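Local coordinates for epidermin biosynthesis protein EpiD (Staphylococcus aureus, PDB 3QJG) that probably catalyses the FMN-dependent oxidative decarboxylation of the C-terminal cysteine of the precursor peptide of the lantibiotic epidermin, at residues I73-S87 against I105-M119. Sequence-based numbering, arbitrary orientation. Where two conformers were deposited one is given.
Sequences IANKHDKIIILPATS and ICHTAFEKLSIFPNM. With FMN (flavin mononucleotide), chain M.
Strands 79-82 and 113-117 run parallel, their axes 4.7 Å apart at closest, paired through I80-L113, I81-S114 and I82-I115; a bulge at L83 and cis-P84 shifts the register by one before A85 meets P117. K112, extended beyond CG, donates hydrogen bonds from NZ to H77 O (2.6 Å), nearly along the C=O axis, and to A74 O (2.8 Å), which receives H77 N on the opposite face of its plane. One water joins the same NZ to N75 OD1. On the sheet face carrying helix 101-107, I80 packs CD1 against I105 CG2 and A109 CB, both at 3.9 Å; I82 CD1 touches C106 SG and, on the adjacent strand, I115 CG1. On the opposite face I81 CB meets the F116 ring edge, while L83 CD1, at the chain's corner, makes a CH-pi contact over one ring face, 4.0 Å from the centroid. T86, N-cap of helix 87-94, binds FMN O2P through OG1, and S87 N binds O2; N118 O accepts from N3 (2.7 Å) and ND2 donates to O4, A165 N holding OD1. Neighbouring strands of this Rossmann-like flavoprotein fold thus lead to the flavin's pyrimidine edge, while two carbonyls and water satisfy the K112 ammonium, probably stabilising its charge.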
# COMPACT_ATOMS: atom_id res chain seq x y z
N ILE A 73 -28.02 20.18 0.93
CA ILE A 73 -28.59 19.14 0.11
C ILE A 73 -30.10 19.07 0.32
O ILE A 73 -30.81 19.09 -0.65
CB ILE A 73 -27.90 17.77 0.34
CG1 ILE A 73 -26.46 17.81 -0.19
CG2 ILE A 73 -28.67 16.67 -0.37
CD1 ILE A 73 -25.60 16.61 0.16
N ALA A 74 -30.58 18.95 1.57
CA ALA A 74 -32.01 18.86 1.82
C ALA A 74 -32.76 20.05 1.20
O ALA A 74 -33.76 19.84 0.52
CB ALA A 74 -32.35 18.71 3.36
N ASN A 75 -32.25 21.28 1.38
CA ASN A 75 -32.93 22.50 0.89
C ASN A 75 -33.01 22.62 -0.61
O ASN A 75 -33.84 23.36 -1.13
CB ASN A 75 -32.20 23.76 1.35
CG ASN A 75 -32.24 23.94 2.84
OD1 ASN A 75 -32.99 23.25 3.59
ND2 ASN A 75 -31.41 24.87 3.30
N LYS A 76 -32.10 21.94 -1.29
CA LYS A 76 -32.11 21.87 -2.75
C LYS A 76 -33.24 20.95 -3.28
O LYS A 76 -33.54 20.92 -4.47
CB LYS A 76 -30.73 21.33 -3.16
CG LYS A 76 -30.44 21.32 -4.63
CD LYS A 76 -29.06 20.82 -4.85
CE LYS A 76 -28.97 20.13 -6.19
NZ LYS A 76 -28.67 21.06 -7.27
N HIS A 77 -33.85 20.14 -2.40
CA HIS A 77 -34.84 19.18 -2.86
C HIS A 77 -36.26 19.41 -2.30
O HIS A 77 -36.48 19.69 -1.11
CB HIS A 77 -34.37 17.77 -2.60
CG HIS A 77 -33.05 17.44 -3.24
ND1 HIS A 77 -31.84 17.62 -2.59
CD2 HIS A 77 -32.75 16.90 -4.44
CE1 HIS A 77 -30.86 17.24 -3.38
NE2 HIS A 77 -31.39 16.79 -4.50
N ASP A 78 -37.23 19.29 -3.19
CA ASP A 78 -38.61 19.43 -2.84
C ASP A 78 -39.09 18.13 -2.28
O ASP A 78 -39.91 18.11 -1.40
CB ASP A 78 -39.38 19.80 -4.07
CG ASP A 78 -38.87 21.07 -4.68
OD1 ASP A 78 -39.21 22.14 -4.16
OD2 ASP A 78 -38.07 21.00 -5.63
N LYS A 79 -38.58 17.01 -2.81
CA LYS A 79 -39.04 15.69 -2.36
C LYS A 79 -37.81 14.89 -2.08
O LYS A 79 -36.85 15.00 -2.84
CB LYS A 79 -39.91 14.97 -3.42
CG LYS A 79 -41.16 15.74 -3.81
CD LYS A 79 -42.09 15.97 -2.61
CE LYS A 79 -43.40 16.71 -2.99
NZ LYS A 79 -44.31 16.74 -1.82
N ILE A 80 -37.84 14.15 -0.98
CA ILE A 80 -36.83 13.21 -0.67
C ILE A 80 -37.51 11.89 -0.44
O ILE A 80 -38.50 11.80 0.37
CB ILE A 80 -36.03 13.61 0.62
CG1 ILE A 80 -35.44 15.02 0.38
CG2 ILE A 80 -34.99 12.55 0.94
CD1 ILE A 80 -34.65 15.65 1.48
N ILE A 81 -36.98 10.87 -1.11
CA ILE A 81 -37.52 9.52 -1.03
C ILE A 81 -36.47 8.50 -0.58
O ILE A 81 -35.33 8.54 -1.01
CB ILE A 81 -38.20 9.06 -2.33
CG1 ILE A 81 -37.24 8.70 -3.47
CG2 ILE A 81 -39.18 10.17 -2.92
CD1 ILE A 81 -38.04 8.12 -4.64
N ILE A 82 -36.86 7.58 0.29
CA ILE A 82 -35.98 6.47 0.55
C ILE A 82 -36.48 5.23 -0.23
O ILE A 82 -37.56 4.67 0.05
CB ILE A 82 -35.83 6.20 2.05
CG1 ILE A 82 -35.64 7.51 2.82
CG2 ILE A 82 -34.65 5.28 2.27
CD1 ILE A 82 -35.52 7.34 4.28
N LEU A 83 -35.71 4.81 -1.23
CA LEU A 83 -36.13 3.73 -2.12
C LEU A 83 -34.92 2.98 -2.69
O LEU A 83 -34.10 3.58 -3.40
CB LEU A 83 -36.97 4.29 -3.29
CG LEU A 83 -37.73 3.20 -4.06
CD1 LEU A 83 -38.92 3.73 -4.83
CD2 LEU A 83 -36.79 2.41 -4.96
N PRO A 84 -34.78 1.69 -2.35
CA PRO A 84 -35.51 0.88 -1.35
C PRO A 84 -35.10 1.28 0.06
O PRO A 84 -33.93 1.60 0.28
CB PRO A 84 -35.01 -0.52 -1.59
CG PRO A 84 -33.62 -0.31 -2.24
CD PRO A 84 -33.73 0.91 -3.03
N ALA A 85 -36.02 1.15 1.02
CA ALA A 85 -35.82 1.53 2.36
C ALA A 85 -35.72 0.26 3.14
O ALA A 85 -36.70 -0.49 3.16
CB ALA A 85 -37.01 2.38 2.92
N THR A 86 -34.54 0.04 3.76
CA THR A 86 -34.29 -1.03 4.67
C THR A 86 -34.93 -0.78 5.99
O THR A 86 -35.15 0.39 6.39
CB THR A 86 -32.78 -1.19 4.96
OG1 THR A 86 -32.22 0.05 5.40
CG2 THR A 86 -32.05 -1.69 3.73
N SER A 87 -35.17 -1.89 6.68
CA SER A 87 -35.57 -1.81 8.05
C SER A 87 -34.62 -0.98 8.95
O SER A 87 -35.10 -0.19 9.79
CB SER A 87 -35.69 -3.21 8.60
OG SER A 87 -36.40 -3.16 9.79
N ILE A 105 -29.48 13.92 6.21
CA ILE A 105 -30.38 14.52 5.28
C ILE A 105 -31.85 14.26 5.61
O ILE A 105 -32.61 15.22 5.66
CB ILE A 105 -30.08 14.13 3.84
CG1 ILE A 105 -28.70 14.63 3.44
CG2 ILE A 105 -31.07 14.81 2.87
CD1 ILE A 105 -28.14 13.98 2.13
N CYS A 106 -32.21 13.01 5.95
CA CYS A 106 -33.61 12.66 6.20
C CYS A 106 -34.11 13.22 7.56
O CYS A 106 -35.27 13.68 7.71
CB CYS A 106 -33.84 11.13 6.07
SG CYS A 106 -33.48 10.51 4.37
N HIS A 107 -33.22 13.22 8.54
CA HIS A 107 -33.47 13.86 9.82
C HIS A 107 -33.82 15.35 9.71
O HIS A 107 -34.62 15.86 10.45
CB HIS A 107 -32.22 13.70 10.68
CG HIS A 107 -32.41 14.12 12.08
ND1 HIS A 107 -33.23 13.44 12.95
CD2 HIS A 107 -31.90 15.17 12.78
CE1 HIS A 107 -33.19 14.02 14.13
NE2 HIS A 107 -32.38 15.07 14.06
N THR A 108 -33.27 16.03 8.73
CA THR A 108 -33.42 17.45 8.57
C THR A 108 -34.72 17.82 7.79
O THR A 108 -35.06 19.01 7.64
CB THR A 108 -32.16 17.97 7.86
OG1 THR A 108 -30.99 17.53 8.59
CG2 THR A 108 -32.15 19.51 7.72
N ALA A 109 -35.44 16.81 7.29
CA ALA A 109 -36.41 17.11 6.23
C ALA A 109 -37.62 16.18 6.21
O ALA A 109 -38.09 15.78 5.15
CB ALA A 109 -35.72 17.09 4.94
N PHE A 110 -38.11 15.80 7.41
CA PHE A 110 -39.23 14.91 7.55
C PHE A 110 -40.47 15.29 6.72
O PHE A 110 -41.11 14.43 6.12
CB PHE A 110 -39.67 14.90 9.00
CG PHE A 110 -39.01 13.88 9.85
CD1 PHE A 110 -37.80 13.37 9.54
CD2 PHE A 110 -39.64 13.44 11.06
CE1 PHE A 110 -37.20 12.44 10.29
CE2 PHE A 110 -39.02 12.51 11.83
CZ PHE A 110 -37.82 11.99 11.48
N GLU A 111 -40.77 16.59 6.72
CA GLU A 111 -41.86 17.20 5.96
C GLU A 111 -41.71 16.98 4.45
O GLU A 111 -42.69 17.15 3.71
CB GLU A 111 -42.00 18.71 6.28
CG GLU A 111 -41.09 19.67 5.45
CD GLU A 111 -39.61 19.73 5.95
OE1 GLU A 111 -39.30 19.15 7.03
OE2 GLU A 111 -38.77 20.38 5.24
N LYS A 112 -40.52 16.55 4.00
CA LYS A 112 -40.33 16.29 2.58
C LYS A 112 -40.15 14.83 2.23
O LYS A 112 -39.82 14.54 1.09
CB LYS A 112 -39.06 16.99 2.08
CG LYS A 112 -38.93 18.43 2.43
CD LYS A 112 -37.59 18.95 1.86
CE LYS A 112 -37.61 20.42 1.70
NZ LYS A 112 -36.29 20.83 1.27
N LEU A 113 -40.36 13.93 3.19
CA LEU A 113 -39.78 12.62 3.12
C LEU A 113 -40.78 11.50 2.98
O LEU A 113 -41.77 11.42 3.74
CB LEU A 113 -38.94 12.39 4.37
CG LEU A 113 -38.22 11.04 4.52
CD1 LEU A 113 -37.00 11.20 3.61
CD2 LEU A 113 -37.92 10.82 6.01
N SER A 114 -40.50 10.62 2.01
CA SER A 114 -41.35 9.49 1.64
C SER A 114 -40.47 8.27 1.71
O SER A 114 -39.39 8.27 1.15
CB SER A 114 -41.86 9.60 0.21
OG SER A 114 -42.80 10.62 0.05
N ILE A 115 -40.97 7.22 2.36
CA ILE A 115 -40.26 5.96 2.55
C ILE A 115 -41.01 4.85 1.80
O ILE A 115 -42.23 4.74 1.91
CB ILE A 115 -40.14 5.64 4.07
CG1 ILE A 115 -39.28 6.72 4.76
CG2 ILE A 115 -39.54 4.27 4.26
CD1 ILE A 115 -39.22 6.67 6.31
N PHE A 116 -40.28 4.10 0.97
CA PHE A 116 -40.74 2.92 0.26
C PHE A 116 -40.06 1.69 0.83
O PHE A 116 -38.99 1.30 0.38
CB PHE A 116 -40.42 3.06 -1.21
CG PHE A 116 -41.11 4.21 -1.85
CD1 PHE A 116 -42.34 4.06 -2.46
CD2 PHE A 116 -40.53 5.48 -1.83
CE1 PHE A 116 -42.97 5.14 -3.06
CE2 PHE A 116 -41.15 6.58 -2.49
CZ PHE A 116 -42.36 6.41 -3.08
N PRO A 117 -40.65 1.09 1.87
CA PRO A 117 -40.06 -0.02 2.57
C PRO A 117 -39.82 -1.25 1.71
O PRO A 117 -40.60 -1.56 0.76
CB PRO A 117 -41.10 -0.38 3.64
CG PRO A 117 -42.13 0.69 3.66
CD PRO A 117 -41.95 1.53 2.43
N ASN A 118 -38.76 -1.98 2.05
CA ASN A 118 -38.30 -3.10 1.23
C ASN A 118 -37.52 -4.07 2.09
O ASN A 118 -36.41 -3.78 2.51
CB ASN A 118 -37.45 -2.56 0.09
CG ASN A 118 -37.24 -3.59 -1.03
OD1 ASN A 118 -37.88 -3.51 -2.08
ND2 ASN A 118 -36.31 -4.55 -0.81
N MET A 119 -38.12 -5.20 2.43
CA MET A 119 -37.49 -6.05 3.40
C MET A 119 -38.25 -7.34 3.59
O MET A 119 -39.44 -7.41 3.28
CB MET A 119 -37.40 -5.31 4.72
CG MET A 119 -38.77 -5.00 5.34
SD MET A 119 -38.68 -3.98 6.81
CE MET A 119 -38.40 -2.41 6.07
N1 FMN M . -32.17 -5.28 4.52
C2 FMN M . -33.42 -4.75 4.33
O2 FMN M . -33.96 -4.14 5.25
N3 FMN M . -34.08 -4.93 3.16
C4 FMN M . -33.51 -5.64 2.14
O4 FMN M . -34.18 -5.76 1.14
C4A FMN M . -32.25 -6.20 2.29
N5 FMN M . -31.63 -6.91 1.29
C5A FMN M . -30.36 -7.38 1.47
C6 FMN M . -29.77 -8.14 0.47
C7 FMN M . -28.48 -8.62 0.66
C7M FMN M . -27.78 -9.41 -0.40
C8 FMN M . -27.82 -8.36 1.86
C8M FMN M . -26.44 -8.90 2.15
C9 FMN M . -28.43 -7.65 2.87
C9A FMN M . -29.71 -7.15 2.69
N10 FMN M . -30.34 -6.45 3.72
C10 FMN M . -31.59 -5.98 3.51
C1' FMN M . -29.70 -6.17 5.06
C2' FMN M . -29.21 -4.72 5.12
O2' FMN M . -28.40 -4.42 3.97
C3' FMN M . -28.53 -4.57 6.43
O3' FMN M . -29.46 -4.72 7.53
C4' FMN M . -27.81 -3.22 6.53
O4' FMN M . -27.29 -3.03 7.83
C5' FMN M . -28.72 -2.05 6.31
O5' FMN M . -27.87 -0.93 6.20
P FMN M . -28.40 0.47 5.60
O1P FMN M . -27.49 1.53 6.12
O2P FMN M . -29.81 0.67 6.05
O3P FMN M . -28.27 0.66 4.15
O HOH W 1 -34.87 21.35 3.44